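Endoglucanase, glycoside hydrolase family 5 protein (Cytophaga hutchinsonii, PDB 5IHS) probably hydrolyses internal beta-1,4-glucosidic bonds of cellulose as an endoglucanase of glycoside hydrolase family 5, built on a TIM barrel. Local coordinates at residues S56-W59 against S60-G64; S69-V72 against K73-D77; E176-I179 against T180-V184; K314-R317 against D318-L322. One frame throughout, in Å; residues are numbered along the deposited sequence.

All four contacts are local, each within one continuous run of chain, and they come in numerical order along the chain of a barrel of eight parallel strands ringed by helices. Contact 1 lies at the C-terminal end of strand 53-57, the end where TIM barrels carry their active sites, and leads into helix 69-77 of contact 2; L57 packs on V71. Centre to centre, contacts 1 and 2 are about 16 Å apart. Contact 3, on helix 167-185, is about 31 Å from contact 2, and contact 4, on the late helix 311-329, about 15 Å from contact 2 and 36 Å from contact 3, across the chain's centre. Contacts 2 to 4 thus belong to the barrel's helical coat.

Contact 1 of 4, residues S56-W59 against S60-G64; sequences SLFW and SQWMG
The indole of W59 receives the six-membered ring of W62 over one face, with W62 CZ3 3.4 Å from W59 CD2. The two side chains run side by side, with ring planes inclined at 48°, an oblique pairing. Both carry CG beside the backbone N (chi1 near -65°), which sends the indoles off the turn the same way. Q61 OE1 comes to the edge of the W59 ring, 3.6 Å from CE3, and is buried there with no polar partner, while NE2 is held by the carbonyl of M92. W59 O takes two bonds: W62 N from above the carbonyl plane, and M63 N, at 3.0 Å, almost in line with the C=O. They tighten the loop after the first TIM-barrel strand, on the rim where family 5 cellulases bind their glucan; W62 is exposed and W59 partly so, which is consistent with sugar binding. F58 carries CG anti to its backbone N (chi1 -173°), its ring against M63, whose flexible thioether can follow it; M63 CG to F58 CD2 is tight at 3.2 Å. M63 SD is 5.5 Å from the F58 ring centroid, an oblique Met-aromatic contact. A water joins F58 N to M63 O.

Contact 2 of 4, residues S69-V72 against K73-D77; sequences SDVV and KWLRD
Helix 69-77 is the crossover of the beta-alpha-beta unit that links barrel strands 53-57 and 83-89, and this contact covers its whole length. Four backbone bonds of the i to i+4 kind cross the contact: K73 N to S69 O, W74 N to D70 O, L75 N to V71 O at 2.8 Å, and R76 N to V72 O.

The inner side is aliphatic. V71 and L75, one turn apart, lie alongside each other and point the same way, V71 CG1 meeting L75 CD1 at 3.8 Å. With CG beside its backbone N (chi1 -70°), L75 also brings CG to 3.3 Å from V71 O, closing over the carbonyl that its own N-H uses. Branched and compact, V72 fits between this helix and helix 99-116, where it rests on V109 and A112. Polar and larger groups occupy other sides: K73 stretches outward in a fully extended chain, and W74 swings away to meet W304 edge to face.

At the C-terminal end R76 bends at chi3 (71°), which turns its guanidinium back toward its neighbour D77, while NH1 reaches the carbonyl of K116. The salt bridge to D77 is side-on, both nitrogens going to one oxygen in the guanidinium plane: R76 NE lies 2.8 Å and R76 NH2 2.9 Å from D77 OD1.

Contact 3 of 4, residues E176-I179 against T180-V184; sequences EGVI and TKIRV
V178 and I182 meet one turn apart on helix 167-185, the helix of the beta-alpha-beta unit that joins barrel strands 153-156 and 191-193. Among the apolar contacts, V178 CG1 and I182 CD1 come to 3.9 Å, the two side chains crossing at a slant. The extended outer arm of I182 (chi2 170°) carries its CD1 there, and both residues also rest on F140 of helix 133-147; their apolar branches suit a buried side packed on that ring. I179 and R183 form a second pair, lying side by side: the methyl I179 CG2 is 4.0 Å from R183 CG, so the arginine offers its aliphatic stem to the isoleucine, and both reach I191 of the strand that follows.

Backbone bonds run i to i+4. I182 N to V178 O and R183 N to I179 O are both 2.9 Å, whereas K181 N to G177 O is weak at 3.4 Å. T180 N bonds to E176 O, which also accepts from R212 NH1.

R183, bent at chi2 (-71°), sends its guanidinium to the following loop, where NH1 meets the carbonyls of D186 and N189, while NH2 meets that of Q213; several acceptors thereby fix its rotation. K181 folds at chi2 and chi4, which curls its amine back along the helix. There a water accepts from K181 NZ at 2.8 Å and donates to G177 O at 2.8 Å.

Contact 4 of 4, residues K314-R317 against D318-L322; sequences KLVR and DDLRL
R317 and R321, one turn apart, lay their guanidinium groups flat on each other, with centres 4.0 Å apart and planes only 12° from parallel. The overlap is offset: R321 CD sits over the centre of the R317 group, 3.5 Å from CZ, while R317 NH2 covers the rim of the R321 group. R317 reaches out in an extended chain, and R321 bends at chi3 (64°) to turn its flat end alongside. D78 probably eases the closeness of the two charges: its carboxylate forms a salt bridge with R317 NE and its carbonyl accepts from R321 NH1.

A salt bridge marks the neighbouring side, where K314 NZ, in one of two modelled conformers, meets the syn lone pair of D318 OD2 at 2.8 Å; the bend at chi4 (52°) delivers the amine. D318 OD1 receives a water at 2.8 Å that accepts from R317 NH1, in the plane of that guanidinium.

Helix 311-329 packs beside the barrel, its apolar side inward. V316 and L320, one turn apart, touch loosely there, V316 CG1 4.3 Å from L320 CD1; they also meet M55 and R53, respectively, of the first barrel strand.

Backbone bonds link D318, D319, L320 and R321 to the carbonyls four residues earlier. A water bridges V316 O to D319 OD2, 2.8 Å from the latter; OD2 also bonds Y279 OH, and D319 OD1 pairs with K323 NZ.

Contact 1 of 4, residues S56-W59 against S60-G64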
loop_
_atom_site.group_PDB
_atom_site.type_symbol
_atom_site.label_atom_id
_atom_site.label_comp_id
_atom_site.label_asym_id
_atom_site.label_seq_id
_atom_site.Cartn_x
_atom_site.Cartn_y
_atom_site.Cartn_z
ATOM N N SER A 56 -0.531 -2.957 -5.860
ATOM C CA SER A 56 -1.864 -2.640 -5.379
ATOM C C SER A 56 -2.910 -3.156 -6.353
ATOM O O SER A 56 -2.804 -2.961 -7.570
ATOM C CB SER A 56 -2.036 -1.129 -5.205
ATOM O OG SER A 56 -3.250 -0.807 -4.532
ATOM N N LEU A 57 -3.957 -3.745 -5.799
ATOM C CA LEU A 57 -5.201 -3.898 -6.520
ATOM C C LEU A 57 -5.858 -2.525 -6.660
ATOM O O LEU A 57 -5.534 -1.565 -5.954
ATOM C CB LEU A 57 -6.093 -4.908 -5.799
ATOM C CG LEU A 57 -5.447 -6.293 -5.612
ATOM C CD1 LEU A 57 -6.275 -7.187 -4.720
ATOM C CD2 LEU A 57 -5.158 -6.982 -6.928
ATOM N N PHE A 58 -6.789 -2.436 -7.593
ATOM C CA PHE A 58 -7.553 -1.223 -7.858
ATOM C C PHE A 58 -8.796 -1.228 -6.971
ATOM O O PHE A 58 -9.143 -2.246 -6.372
ATOM C CB PHE A 58 -7.912 -1.263 -9.348
ATOM C CG PHE A 58 -8.572 -0.022 -9.945
ATOM C CD1 PHE A 58 -7.808 0.967 -10.556
ATOM C CD2 PHE A 58 -9.956 0.067 -10.062
ATOM C CE1 PHE A 58 -8.412 2.049 -11.183
ATOM C CE2 PHE A 58 -10.556 1.144 -10.703
ATOM C CZ PHE A 58 -9.787 2.126 -11.262
ATOM N N TRP A 59 -9.476 -0.084 -6.900
ATOM C CA TRP A 59 -10.740 0.060 -6.180
ATOM C C TRP A 59 -11.556 -1.229 -6.164
ATOM O O TRP A 59 -11.974 -1.718 -7.221
ATOM C CB TRP A 59 -11.589 1.120 -6.862
ATOM C CG TRP A 59 -11.055 2.513 -6.847
ATOM C CD1 TRP A 59 -10.177 3.089 -7.724
ATOM C CD2 TRP A 59 -11.443 3.536 -5.938
ATOM N NE1 TRP A 59 -9.992 4.408 -7.396
ATOM C CE2 TRP A 59 -10.754 4.706 -6.295
ATOM C CE3 TRP A 59 -12.314 3.569 -4.848
ATOM C CZ2 TRP A 59 -10.919 5.907 -5.600
ATOM C CZ3 TRP A 59 -12.483 4.754 -4.165
ATOM C CH2 TRP A 59 -11.791 5.906 -4.541
ATOM N N SER A 60 -11.849 -1.746 -4.973
ATOM C CA SER A 60 -12.478 -3.052 -4.846
ATOM C C SER A 60 -13.864 -3.109 -5.474
ATOM O O SER A 60 -14.282 -4.180 -5.935
ATOM C CB SER A 60 -12.571 -3.433 -3.372
ATOM O OG SER A 60 -13.289 -2.481 -2.606
ATOM N N GLN A 61 -14.605 -1.999 -5.479
ATOM C CA GLN A 61 -15.961 -2.058 -6.020
ATOM C C GLN A 61 -15.989 -2.044 -7.545
ATOM O O GLN A 61 -17.024 -2.371 -8.139
ATOM C CB GLN A 61 -16.862 -0.964 -5.416
ATOM C CG GLN A 61 -16.635 0.463 -5.898
ATOM C CD GLN A 61 -15.621 1.224 -5.059
ATOM O OE1 GLN A 61 -14.525 0.721 -4.771
ATOM N NE2 GLN A 61 -15.976 2.444 -4.661
ATOM N N TRP A 62 -14.873 -1.702 -8.189
ATOM C CA TRP A 62 -14.820 -1.579 -9.637
ATOM C C TRP A 62 -13.908 -2.593 -10.316
ATOM O O TRP A 62 -14.099 -2.860 -11.508
ATOM C CB TRP A 62 -14.407 -0.153 -10.027
ATOM C CG TRP A 62 -15.408 0.879 -9.572
ATOM C CD1 TRP A 62 -16.768 0.772 -9.587
ATOM C CD2 TRP A 62 -15.116 2.160 -9.007
ATOM N NE1 TRP A 62 -17.339 1.905 -9.068
ATOM C CE2 TRP A 62 -16.347 2.775 -8.707
ATOM C CE3 TRP A 62 -13.935 2.848 -8.723
ATOM C CZ2 TRP A 62 -16.428 4.042 -8.140
ATOM C CZ3 TRP A 62 -14.018 4.106 -8.158
ATOM C CH2 TRP A 62 -15.255 4.692 -7.878
ATOM N N MET A 63 -12.957 -3.182 -9.592
ATOM C CA MET A 63 -12.073 -4.218 -10.122
ATOM C C MET A 63 -12.025 -5.408 -9.175
ATOM O O MET A 63 -10.996 -6.063 -9.010
ATOM C CB MET A 63 -10.683 -3.653 -10.408
ATOM C CG MET A 63 -10.621 -2.701 -11.585
ATOM S SD MET A 63 -10.705 -3.555 -13.163
ATOM C CE MET A 63 -11.125 -2.161 -14.212
ATOM N N GLY A 64 -13.168 -5.713 -8.557
ATOM C CA GLY A 64 -13.264 -6.791 -7.592
ATOM C C GLY A 64 -12.999 -8.167 -8.157
ATOM O O GLY A 64 -12.707 -9.088 -7.390
HETATM O O HOH W 1 -7.999 -4.953 -8.675
#

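Contact 2 of 4, residues S69-V72 against K73-D77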
loop_
_atom_site.group_PDB
_atom_site.type_symbol
_atom_site.label_atom_id
_atom_site.label_comp_id
_atom_site.label_asym_id
_atom_site.label_seq_id
_atom_site.Cartn_x
_atom_site.Cartn_y
_atom_site.Cartn_z
ATOM N N SER A 69 -7.568 -15.516 -4.726
ATOM C CA SER A 69 -6.343 -16.216 -4.360
ATOM C C SER A 69 -5.488 -16.575 -5.568
ATOM O O SER A 69 -4.264 -16.700 -5.430
ATOM C CB SER A 69 -6.661 -17.455 -3.522
ATOM O OG SER A 69 -7.541 -18.316 -4.187
ATOM N N ASP A 70 -6.094 -16.778 -6.743
ATOM C CA ASP A 70 -5.292 -17.062 -7.935
ATOM C C ASP A 70 -4.407 -15.876 -8.296
ATOM O O ASP A 70 -3.228 -16.049 -8.621
ATOM C CB ASP A 70 -6.198 -17.433 -9.111
ATOM C CG ASP A 70 -6.931 -18.742 -8.900
ATOM O OD1 ASP A 70 -6.344 -19.689 -8.332
ATOM O OD2 ASP A 70 -8.103 -18.838 -9.316
ATOM N N VAL A 71 -4.959 -14.663 -8.236
ATOM C CA VAL A 71 -4.167 -13.458 -8.474
ATOM C C VAL A 71 -3.052 -13.332 -7.443
ATOM O O VAL A 71 -1.907 -13.036 -7.790
ATOM C CB VAL A 71 -5.079 -12.217 -8.519
ATOM C CG1 VAL A 71 -4.284 -10.917 -8.417
ATOM C CG2 VAL A 71 -5.907 -12.241 -9.797
ATOM N N VAL A 72 -3.366 -13.512 -6.158
ATOM C CA VAL A 72 -2.324 -13.353 -5.143
ATOM C C VAL A 72 -1.193 -14.356 -5.368
ATOM O O VAL A 72 -0.009 -14.005 -5.283
ATOM C CB VAL A 72 -2.920 -13.441 -3.727
ATOM C CG1 VAL A 72 -1.819 -13.462 -2.680
ATOM C CG2 VAL A 72 -3.867 -12.261 -3.475
ATOM N N LYS A 73 -1.533 -15.614 -5.660
ATOM C CA LYS A 73 -0.497 -16.618 -5.907
ATOM C C LYS A 73 0.360 -16.243 -7.108
ATOM O O LYS A 73 1.588 -16.384 -7.071
ATOM C CB LYS A 73 -1.126 -17.993 -6.113
ATOM C CG LYS A 73 -0.088 -19.094 -6.228
ATOM C CD LYS A 73 -0.716 -20.462 -6.341
ATOM C CE LYS A 73 0.350 -21.533 -6.469
ATOM N NZ LYS A 73 -0.279 -22.851 -6.688
ATOM N N TRP A 74 -0.272 -15.772 -8.187
ATOM C CA TRP A 74 0.457 -15.384 -9.385
ATOM C C TRP A 74 1.343 -14.175 -9.116
ATOM O O TRP A 74 2.477 -14.100 -9.610
ATOM C CB TRP A 74 -0.537 -15.109 -10.526
ATOM C CG TRP A 74 0.124 -14.825 -11.833
ATOM C CD1 TRP A 74 0.232 -13.621 -12.450
ATOM C CD2 TRP A 74 0.811 -15.767 -12.673
ATOM N NE1 TRP A 74 0.929 -13.749 -13.627
ATOM C CE2 TRP A 74 1.301 -15.055 -13.785
ATOM C CE3 TRP A 74 1.053 -17.145 -12.594
ATOM C CZ2 TRP A 74 2.013 -15.667 -14.813
ATOM C CZ3 TRP A 74 1.761 -17.751 -13.623
ATOM C CH2 TRP A 74 2.232 -17.015 -14.709
ATOM N N LEU A 75 0.845 -13.210 -8.343
ATOM C CA LEU A 75 1.677 -12.064 -7.985
ATOM C C LEU A 75 2.914 -12.495 -7.203
ATOM O O LEU A 75 3.998 -11.945 -7.404
ATOM C CB LEU A 75 0.865 -11.031 -7.203
ATOM C CG LEU A 75 -0.185 -10.279 -8.022
ATOM C CD1 LEU A 75 -1.016 -9.403 -7.105
ATOM C CD2 LEU A 75 0.464 -9.442 -9.115
ATOM N N ARG A 76 2.784 -13.469 -6.300
ATOM C CA ARG A 76 3.960 -13.976 -5.599
ATOM C C ARG A 76 4.880 -14.740 -6.547
ATOM O O ARG A 76 6.090 -14.498 -6.585
ATOM C CB ARG A 76 3.535 -14.898 -4.459
ATOM C CG ARG A 76 4.726 -15.468 -3.679
ATOM C CD ARG A 76 4.308 -16.574 -2.736
ATOM N NE ARG A 76 3.946 -17.751 -3.508
ATOM C CZ ARG A 76 3.609 -18.925 -2.997
ATOM N NH1 ARG A 76 3.536 -19.090 -1.680
ATOM N NH2 ARG A 76 3.344 -19.933 -3.819
ATOM N N ASP A 77 4.326 -15.699 -7.296
ATOM C CA ASP A 77 5.163 -16.649 -8.022
ATOM C C ASP A 77 5.771 -16.046 -9.281
ATOM O O ASP A 77 6.922 -16.345 -9.613
ATOM C CB ASP A 77 4.358 -17.872 -8.450
ATOM C CG ASP A 77 3.929 -18.752 -7.295
ATOM O OD1 ASP A 77 4.447 -18.602 -6.164
ATOM O OD2 ASP A 77 3.067 -19.625 -7.540
#

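Contact 3 of 4, residues E176-I179 against T180-V184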
loop_
_atom_site.group_PDB
_atom_site.type_symbol
_atom_site.label_atom_id
_atom_site.label_comp_id
_atom_site.label_asym_id
_atom_site.label_seq_id
_atom_site.Cartn_x
_atom_site.Cartn_y
_atom_site.Cartn_z
ATOM N N GLU A 176 -5.814 8.686 15.073
ATOM C CA GLU A 176 -5.641 8.280 16.461
ATOM C C GLU A 176 -6.828 7.458 16.956
ATOM O O GLU A 176 -6.648 6.477 17.686
ATOM C CB GLU A 176 -5.382 9.517 17.323
ATOM C CG GLU A 176 -3.984 10.072 17.091
ATOM C CD GLU A 176 -3.721 11.372 17.795
ATOM O OE1 GLU A 176 -4.664 12.184 17.946
ATOM O OE2 GLU A 176 -2.556 11.584 18.188
ATOM N N GLY A 177 -8.051 7.843 16.577
ATOM C CA GLY A 177 -9.215 7.071 16.978
ATOM C C GLY A 177 -9.208 5.667 16.404
ATOM O O GLY A 177 -9.558 4.701 17.086
ATOM N N VAL A 178 -8.820 5.534 15.133
ATOM C CA VAL A 178 -8.756 4.215 14.506
ATOM C C VAL A 178 -7.610 3.387 15.085
ATOM O O VAL A 178 -7.758 2.185 15.336
ATOM C CB VAL A 178 -8.667 4.340 12.974
ATOM C CG1 VAL A 178 -8.487 2.967 12.331
ATOM C CG2 VAL A 178 -9.925 5.002 12.418
ATOM N N ILE A 179 -6.447 4.007 15.300
ATOM C CA ILE A 179 -5.315 3.291 15.889
ATOM C C ILE A 179 -5.697 2.688 17.238
ATOM O O ILE A 179 -5.370 1.533 17.533
ATOM C CB ILE A 179 -4.088 4.218 15.990
ATOM C CG1 ILE A 179 -3.555 4.556 14.586
ATOM C CG2 ILE A 179 -2.985 3.588 16.836
ATOM C CD1 ILE A 179 -2.617 5.744 14.575
ATOM N N THR A 180 -6.360 3.468 18.094
ATOM C CA THR A 180 -6.762 2.938 19.393
ATOM C C THR A 180 -7.623 1.696 19.227
ATOM O O THR A 180 -7.453 0.711 19.952
ATOM C CB THR A 180 -7.498 4.019 20.184
ATOM O OG1 THR A 180 -6.600 5.104 20.431
ATOM C CG2 THR A 180 -8.004 3.477 21.514
ATOM N N LYS A 181 -8.555 1.723 18.278
ATOM C CA LYS A 181 -9.408 0.563 18.041
ATOM C C LYS A 181 -8.607 -0.643 17.554
ATOM O O LYS A 181 -8.829 -1.772 18.010
ATOM C CB LYS A 181 -10.526 0.922 17.069
ATOM C CG LYS A 181 -11.553 1.890 17.641
ATOM C CD LYS A 181 -12.492 1.209 18.633
ATOM C CE LYS A 181 -13.561 2.156 19.144
ATOM N NZ LYS A 181 -12.997 3.101 20.115
ATOM N N ILE A 182 -7.676 -0.434 16.623
ATOM C CA ILE A 182 -6.846 -1.538 16.146
ATOM C C ILE A 182 -6.050 -2.145 17.294
ATOM O O ILE A 182 -5.947 -3.373 17.425
ATOM C CB ILE A 182 -5.918 -1.049 15.021
ATOM C CG1 ILE A 182 -6.728 -0.724 13.765
ATOM C CG2 ILE A 182 -4.864 -2.101 14.706
ATOM C CD1 ILE A 182 -5.926 -0.012 12.692
ATOM N N ARG A 183 -5.458 -1.287 18.127
ATOM C CA ARG A 183 -4.548 -1.711 19.180
ATOM C C ARG A 183 -5.243 -2.467 20.311
ATOM O O ARG A 183 -4.554 -3.110 21.112
ATOM C CB ARG A 183 -3.753 -0.493 19.685
ATOM C CG ARG A 183 -2.788 0.080 18.647
ATOM C CD ARG A 183 -1.602 -0.846 18.428
ATOM N NE ARG A 183 -0.631 -0.312 17.472
ATOM C CZ ARG A 183 -0.195 -0.912 16.367
ATOM N NH1 ARG A 183 -0.651 -2.105 15.996
ATOM N NH2 ARG A 183 0.716 -0.286 15.614
ATOM N N VAL A 184 -6.579 -2.439 20.391
ATOM C CA VAL A 184 -7.284 -3.329 21.318
ATOM C C VAL A 184 -6.926 -4.776 21.023
ATOM O O VAL A 184 -6.768 -5.593 21.937
ATOM C CB VAL A 184 -8.810 -3.116 21.221
ATOM C CG1 VAL A 184 -9.573 -4.170 22.021
ATOM C CG2 VAL A 184 -9.204 -1.727 21.679
HETATM O O HOH W 2 -11.220 5.162 19.318
#

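Contact 4 of 4, residues K314-R317 against D318-L322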
loop_
_atom_site.group_PDB
_atom_site.type_symbol
_atom_site.label_atom_id
_atom_site.label_comp_id
_atom_site.label_asym_id
_atom_site.label_seq_id
_atom_site.Cartn_x
_atom_site.Cartn_y
_atom_site.Cartn_z
ATOM N N LYS A 314 4.869 -4.053 -17.474
ATOM C CA LYS A 314 6.167 -4.658 -17.756
ATOM C C LYS A 314 7.270 -3.981 -16.959
ATOM O O LYS A 314 8.144 -4.651 -16.398
ATOM C CB LYS A 314 6.487 -4.575 -19.250
ATOM C CG LYS A 314 7.951 -4.844 -19.549
ATOM C CD LYS A 314 8.252 -4.861 -21.033
ATOM C CE LYS A 314 9.754 -4.989 -21.296
ATOM N NZ LYS A 314 10.359 -6.135 -20.568
ATOM N N LEU A 315 7.262 -2.648 -16.914
ATOM C CA LEU A 315 8.293 -1.917 -16.185
ATOM C C LEU A 315 8.299 -2.323 -14.717
ATOM O O LEU A 315 9.348 -2.627 -14.133
ATOM C CB LEU A 315 8.030 -0.415 -16.328
ATOM C CG LEU A 315 9.063 0.519 -15.703
ATOM C CD1 LEU A 315 8.933 1.891 -16.350
ATOM C CD2 LEU A 315 8.901 0.651 -14.194
ATOM N N VAL A 316 7.119 -2.329 -14.101
ATOM C CA VAL A 316 7.011 -2.591 -12.672
ATOM C C VAL A 316 7.323 -4.047 -12.357
ATOM O O VAL A 316 8.017 -4.351 -11.377
ATOM C CB VAL A 316 5.602 -2.178 -12.219
ATOM C CG1 VAL A 316 5.286 -2.686 -10.846
ATOM C CG2 VAL A 316 5.459 -0.665 -12.351
ATOM N N ARG A 317 6.794 -4.971 -13.169
ATOM C CA ARG A 317 7.071 -6.391 -12.970
ATOM C C ARG A 317 8.554 -6.687 -13.120
ATOM O O ARG A 317 9.129 -7.465 -12.343
ATOM C CB ARG A 317 6.254 -7.234 -13.952
ATOM C CG ARG A 317 6.533 -8.719 -13.869
ATOM C CD ARG A 317 5.641 -9.493 -14.851
ATOM N NE ARG A 317 5.992 -10.902 -14.961
ATOM C CZ ARG A 317 6.945 -11.389 -15.755
ATOM N NH1 ARG A 317 7.680 -10.592 -16.525
ATOM N NH2 ARG A 317 7.187 -12.688 -15.754
ATOM N N ASP A 318 9.208 -6.068 -14.101
ATOM C CA ASP A 318 10.637 -6.299 -14.263
ATOM C C ASP A 318 11.412 -5.831 -13.032
ATOM O O ASP A 318 12.350 -6.509 -12.589
ATOM C CB ASP A 318 11.151 -5.585 -15.512
ATOM C CG ASP A 318 10.747 -6.267 -16.827
ATOM O OD1 ASP A 318 10.200 -7.395 -16.806
ATOM O OD2 ASP A 318 11.018 -5.662 -17.903
ATOM N N ASP A 319 11.040 -4.673 -12.465
ATOM C CA ASP A 319 11.701 -4.181 -11.254
ATOM C C ASP A 319 11.476 -5.128 -10.076
ATOM O O ASP A 319 12.413 -5.433 -9.330
ATOM C CB ASP A 319 11.222 -2.757 -10.947
ATOM C CG ASP A 319 11.759 -2.208 -9.629
ATOM O OD1 ASP A 319 12.918 -1.732 -9.627
ATOM O OD2 ASP A 319 11.032 -2.256 -8.596
ATOM N N LEU A 320 10.245 -5.619 -9.900
ATOM C CA LEU A 320 9.965 -6.582 -8.832
ATOM C C LEU A 320 10.797 -7.849 -8.982
ATOM O O LEU A 320 11.367 -8.350 -8.004
ATOM C CB LEU A 320 8.483 -6.951 -8.816
ATOM C CG LEU A 320 7.528 -5.846 -8.368
ATOM C CD1 LEU A 320 6.095 -6.250 -8.613
ATOM C CD2 LEU A 320 7.733 -5.509 -6.918
ATOM N N ARG A 321 10.838 -8.414 -10.188
ATOM C CA ARG A 321 11.570 -9.657 -10.391
ATOM C C ARG A 321 13.055 -9.457 -10.120
ATOM O O ARG A 321 13.706 -10.309 -9.505
ATOM C CB ARG A 321 11.303 -10.170 -11.807
ATOM C CG ARG A 321 9.908 -10.775 -11.940
ATOM C CD ARG A 321 9.454 -11.013 -13.378
ATOM N NE ARG A 321 10.237 -11.981 -14.130
ATOM C CZ ARG A 321 10.031 -13.293 -14.119
ATOM N NH1 ARG A 321 9.096 -13.842 -13.350
ATOM N NH2 ARG A 321 10.786 -14.067 -14.881
ATOM N N LEU A 322 13.601 -8.332 -10.563
ATOM C CA LEU A 322 15.013 -8.044 -10.385
ATOM C C LEU A 322 15.368 -7.868 -8.919
ATOM O O LEU A 322 16.390 -8.389 -8.457
ATOM C CB LEU A 322 15.329 -6.766 -11.148
ATOM C CG LEU A 322 16.733 -6.221 -10.996
ATOM C CD1 LEU A 322 17.699 -7.154 -11.686
ATOM C CD2 LEU A 322 16.814 -4.825 -11.581
HETATM O O HOH W 3 8.297 -2.602 -9.001
HETATM O O HOH W 4 7.501 -7.841 -17.325
#